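Local atomic coordinates of HEPN domain-containing protein (Sulfolobus tokodaii, PDB entry 1WOL), a protein that is of unknown function but adopts the all-helical fold of HEPN domains, a family thought to bind nucleotides. Residues 11-14 with 15-19; 34-37 with 38-42. All blocks are in the same frame, centred on the assembly; numbering follows the deposited sequence.

Contact 1: residues 11-14 with 15-19; sequences AERD and LEEAR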
loop_
_atom_site.group_PDB
_atom_site.type_symbol
_atom_site.label_atom_id
_atom_site.label_comp_id
_atom_site.label_asym_id
_atom_site.label_seq_id
_atom_site.Cartn_x
_atom_site.Cartn_y
_atom_site.Cartn_z
ATOM N N ALA A 11 -0.584 9.254 2.820
ATOM C CA ALA A 11 -0.683 8.296 1.675
ATOM C C ALA A 11 -0.415 9.009 0.362
ATOM O O ALA A 11 0.237 8.342 -0.504
ATOM C CB ALA A 11 -2.193 7.716 1.666
ATOM N N GLU A 12 -0.867 10.254 0.175
ATOM C CA GLU A 12 -0.648 10.947 -1.082
ATOM C C GLU A 12 0.852 11.166 -1.258
ATOM O O GLU A 12 1.425 11.048 -2.328
ATOM C CB GLU A 12 -1.417 12.298 -1.047
ATOM C CG GLU A 12 -2.826 11.896 -0.976
ATOM C CD GLU A 12 -3.753 12.879 -1.284
ATOM O OE1 GLU A 12 -3.499 13.987 -0.673
ATOM O OE2 GLU A 12 -4.712 12.461 -2.091
ATOM N N ARG A 13 1.568 11.431 -0.131
ATOM C CA ARG A 13 3.025 11.706 -0.296
ATOM C C ARG A 13 3.751 10.369 -0.597
ATOM O O ARG A 13 4.738 10.385 -1.389
ATOM C CB ARG A 13 3.529 12.233 1.129
ATOM C CG ARG A 13 5.055 12.714 1.062
ATOM C CD ARG A 13 5.068 14.030 0.184
ATOM N NE ARG A 13 6.355 14.692 0.451
ATOM C CZ ARG A 13 6.549 15.895 0.066
ATOM N NH1 ARG A 13 5.457 16.558 -0.558
ATOM N NH2 ARG A 13 7.779 16.399 0.100
ATOM N N ASP A 14 3.338 9.276 0.027
ATOM C CA ASP A 14 3.940 7.962 -0.239
ATOM C C ASP A 14 3.744 7.639 -1.745
ATOM O O ASP A 14 4.633 7.059 -2.371
ATOM C CB ASP A 14 3.274 6.859 0.626
ATOM C CG ASP A 14 3.662 6.963 2.088
ATOM O OD1 ASP A 14 4.667 7.614 2.315
ATOM O OD2 ASP A 14 2.987 6.355 2.916
ATOM N N LEU A 15 2.535 7.904 -2.340
ATOM C CA LEU A 15 2.316 7.674 -3.799
ATOM C C LEU A 15 3.248 8.514 -4.605
ATOM O O LEU A 15 3.861 8.044 -5.575
ATOM C CB LEU A 15 0.848 7.945 -4.121
ATOM C CG LEU A 15 0.571 7.933 -5.578
ATOM C CD1 LEU A 15 0.828 6.582 -6.282
ATOM C CD2 LEU A 15 -1.019 8.228 -5.767
ATOM N N GLU A 16 3.369 9.786 -4.305
ATOM C CA GLU A 16 4.311 10.651 -5.061
ATOM C C GLU A 16 5.669 10.108 -4.962
ATOM O O GLU A 16 6.374 10.121 -5.992
ATOM C CB GLU A 16 4.186 12.104 -4.460
ATOM C CG GLU A 16 5.182 13.032 -5.164
ATOM C CD GLU A 16 5.001 14.481 -4.668
ATOM O OE1 GLU A 16 3.804 15.005 -4.643
ATOM O OE2 GLU A 16 6.022 15.139 -4.498
ATOM N N GLU A 17 6.076 9.668 -3.773
ATOM C CA GLU A 17 7.487 9.150 -3.665
ATOM C C GLU A 17 7.610 7.821 -4.406
ATOM O O GLU A 17 8.698 7.589 -4.896
ATOM C CB GLU A 17 7.699 8.903 -2.171
ATOM C CG GLU A 17 7.923 10.287 -1.445
ATOM C CD GLU A 17 7.995 10.099 0.085
ATOM O OE1 GLU A 17 7.758 9.061 0.641
ATOM O OE2 GLU A 17 8.212 11.176 0.763
ATOM N N ALA A 18 6.542 7.013 -4.452
ATOM C CA ALA A 18 6.662 5.743 -5.227
ATOM C C ALA A 18 6.881 6.018 -6.678
ATOM O O ALA A 18 7.675 5.330 -7.310
ATOM C CB ALA A 18 5.341 4.928 -4.991
ATOM N N ARG A 19 6.114 6.978 -7.236
ATOM C CA ARG A 19 6.367 7.318 -8.655
ATOM C C ARG A 19 7.769 7.852 -8.838
ATOM O O ARG A 19 8.470 7.537 -9.824
ATOM C CB ARG A 19 5.388 8.391 -9.148
ATOM C CG ARG A 19 3.969 7.965 -9.090
ATOM C CD ARG A 19 3.196 9.092 -9.779
ATOM N NE ARG A 19 1.756 9.077 -9.528
ATOM C CZ ARG A 19 0.834 8.420 -10.223
ATOM N NH1 ARG A 19 1.155 7.606 -11.227
ATOM N NH2 ARG A 19 -0.484 8.693 -9.996
#

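Contact 2: residues 34-37 with 38-42; sequences SQQC and AEKAV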
loop_
_atom_site.group_PDB
_atom_site.type_symbol
_atom_site.label_atom_id
_atom_site.label_comp_id
_atom_site.label_asym_id
_atom_site.label_seq_id
_atom_site.Cartn_x
_atom_site.Cartn_y
_atom_site.Cartn_z
ATOM N N SER A 34 4.397 1.985 -2.273
ATOM C CA SER A 34 2.962 1.742 -2.672
ATOM C C SER A 34 2.248 1.002 -1.548
ATOM O O SER A 34 1.067 1.312 -1.274
ATOM C CB SER A 34 2.929 0.840 -3.943
ATOM O OG SER A 34 3.517 1.625 -4.998
ATOM N N GLN A 35 2.884 0.013 -0.886
ATOM C CA GLN A 35 2.221 -0.601 0.220
ATOM C C GLN A 35 2.008 0.360 1.358
ATOM O O GLN A 35 0.915 0.375 1.896
ATOM C CB GLN A 35 3.001 -1.816 0.705
ATOM C CG GLN A 35 2.208 -2.341 1.899
ATOM C CD GLN A 35 2.880 -2.889 2.984
ATOM O OE1 GLN A 35 3.617 -3.795 2.744
ATOM N NE2 GLN A 35 2.516 -2.467 4.318
ATOM N N GLN A 36 2.963 1.284 1.616
ATOM C CA GLN A 36 2.763 2.297 2.626
ATOM C C GLN A 36 1.619 3.184 2.297
ATOM O O GLN A 36 0.837 3.534 3.194
ATOM C CB GLN A 36 4.006 3.155 2.823
ATOM C CG GLN A 36 5.157 2.319 3.378
ATOM C CD GLN A 36 4.920 2.109 4.887
ATOM O OE1 GLN A 36 5.035 0.942 5.355
ATOM N NE2 GLN A 36 4.550 3.133 5.589
ATOM N N CYS A 37 1.474 3.615 1.000
ATOM C CA CYS A 37 0.379 4.400 0.568
ATOM C C CYS A 37 -0.969 3.721 0.929
ATOM O O CYS A 37 -1.822 4.401 1.520
ATOM C CB CYS A 37 0.533 4.634 -0.963
ATOM S SG CYS A 37 -1.022 5.434 -1.643
ATOM N N ALA A 38 -1.102 2.478 0.518
ATOM C CA ALA A 38 -2.395 1.781 0.736
ATOM C C ALA A 38 -2.685 1.640 2.211
ATOM O O ALA A 38 -3.837 1.882 2.637
ATOM C CB ALA A 38 -2.332 0.423 -0.004
ATOM N N GLU A 39 -1.627 1.221 2.957
ATOM C CA GLU A 39 -1.829 1.036 4.431
ATOM C C GLU A 39 -2.263 2.370 5.081
ATOM O O GLU A 39 -3.214 2.384 5.884
ATOM C CB GLU A 39 -0.501 0.507 5.081
ATOM C CG GLU A 39 -0.818 0.197 6.624
ATOM C CD GLU A 39 0.411 -0.005 7.469
ATOM O OE1 GLU A 39 1.522 -0.305 6.942
ATOM O OE2 GLU A 39 0.221 0.125 8.719
ATOM N N LYS A 40 -1.650 3.504 4.807
ATOM C CA LYS A 40 -2.036 4.763 5.385
ATOM C C LYS A 40 -3.447 5.166 4.980
ATOM O O LYS A 40 -4.231 5.673 5.802
ATOM C CB LYS A 40 -1.007 5.835 5.082
ATOM C CG LYS A 40 0.380 5.805 5.908
ATOM C CD LYS A 40 0.923 4.581 6.597
ATOM C CE LYS A 40 2.161 4.923 7.376
ATOM N NZ LYS A 40 2.465 3.700 8.056
ATOM N N ALA A 41 -3.790 5.003 3.717
ATOM C CA ALA A 41 -5.168 5.315 3.265
ATOM C C ALA A 41 -6.208 4.482 3.991
ATOM O O ALA A 41 -7.165 5.104 4.399
ATOM C CB ALA A 41 -5.217 4.990 1.756
ATOM N N VAL A 42 -5.977 3.195 4.139
ATOM C CA VAL A 42 -6.973 2.306 4.812
ATOM C C VAL A 42 -6.986 2.685 6.270
ATOM O O VAL A 42 -8.092 2.778 6.812
ATOM C CB VAL A 42 -6.652 0.892 4.537
ATOM C CG1 VAL A 42 -7.534 -0.017 5.385
ATOM C CG2 VAL A 42 -6.972 0.641 3.039
#

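Contact 1: residues 11-14 with 15-19
Arg13 and Glu17, one turn apart on helix 4-23, form a long salt bridge across residues 11-14 and 15-19. Arg13 NE lies 4.0 Å from Glu17 OE2, and the groups are poorly matched in orientation, with the guanidinium and carboxylate planes 70° apart. The same oxygen comes closer to the aliphatic part of the arginine, at 3.5 Å from CG, so the carboxylate lies beside the arginine's aliphatic stem as well as near its charged end. A bend at chi2 (69°) turns the arginine outward beyond CG. A second carboxylate oxygen, Glu16 OE2, sits 4.2 Å from Arg13 NH1, far enough above the plane that no N-H is aimed at it, and contributes charge alone. Glu17 also faces a like charge, its OE1 being 3.8 Å from Asp14 OD1.

Packing against the backbone fixes the base of Glu17. With its CG beside the backbone N (chi1 -76°), the side chain runs back along the preceding turn, and CG rests 3.2 Å from Arg13 O. Putting an alanine at this position would probably leave Arg13 without its salt-bridge mate and strip the carbonyl of that methylene cover.

The backbone bonds follow the i to i+4 pattern of an alpha-helix: Glu16 N reaches Glu12 O at 3.0 Å and Ala18 N reaches Asp14 O at 2.8 Å. The carboxylate of Glu12 is turned to helix 100-120, where OE2 forms a salt bridge with Lys118; Leu15 packs on Ile107, Ile111 and Leu114 of that helix. Glu17 and Ala18 pack on Leu33 of helix 27-48.

Arg13 probably offsets part of the negative charge of Glu16 and Glu17, through loose electrostatics, and the approach of Asp14 to Glu17 is probably mildly unfavourable, while main-chain bonds hold the helix itself.

Contact 2: residues 34-37 with 38-42
Gln36 and Lys40 run side by side because each sets its CG beside its own backbone N, at chi1 -65° and -75°, and then bends at chi2. The bend of the lysine is unusual: its chi2 of 21° is close to eclipsed, which suggests some torsional cost. In exchange the chain folds back over the previous turn, bringing CG and CD each to 3.6 Å from Gln36 O, and its outer part continues past the glutamine amide, pointing the same way. Gln35 and Glu39 are disposed otherwise. Both carry CG anti to the backbone N; the glutamine bends at its second torsion whereas the glutamate stays extended, and their ends pass at a slant, amide near carboxylate. The stronger polar partner of Glu39 lies one turn further on, where OE2 forms a salt bridge with Lys43.

Beneath these side chains the main chain is evenly bonded. Gln35 O accepts Glu39 N at 2.9 Å, and Gln36 O accepts Lys40 N at 3.0 Å. Gln36 O is therefore gripped by an N-H and also lined by the lysine methylenes. Small side chains occupy other parts of the helix surface: Ala41 CB lies 3.5 Å from Cys37 O, and Ala38 CB 3.7 Å from Ser34 O. The buried hydroxyl of Ser34 is satisfied by its own helix, through a hydrogen bond from OG to Ala30 O.

Helix 27-48 has neighbours on several sides here. Ser34 packs on Cys106, Ile107 and Ala110 of helix 100-120, while Lys40 meets Gln10 of helix 4-23. Ile58, from the short helix 58-61, touches Gln35, Ala38 and Glu39, which places residues 34-42 in the interior of an all-helical bundle.

Each contact is a run of about two and a half alpha-helical turns in one HEPN domain, on consecutive helices; the centres of the two contacts lie about 9 Å apart. Contact 2 is core, its centre about 4 Å from that of the chain; contact 1, with its centre about 10 Å out, is only partly buried. Their chemistry follows: residues 11-19 carry mostly charged side chains, several of them exposed, with Ala11 and Ala18 on the buried side, whereas residues 34-42 combine small residues with amides and a few charges. The helices meet directly, Ala11 CB lying 3.3 Å from Cys37 O and Asp14 OD2 3.4 Å from Gln36 CB. Helix 100-120 packs against both.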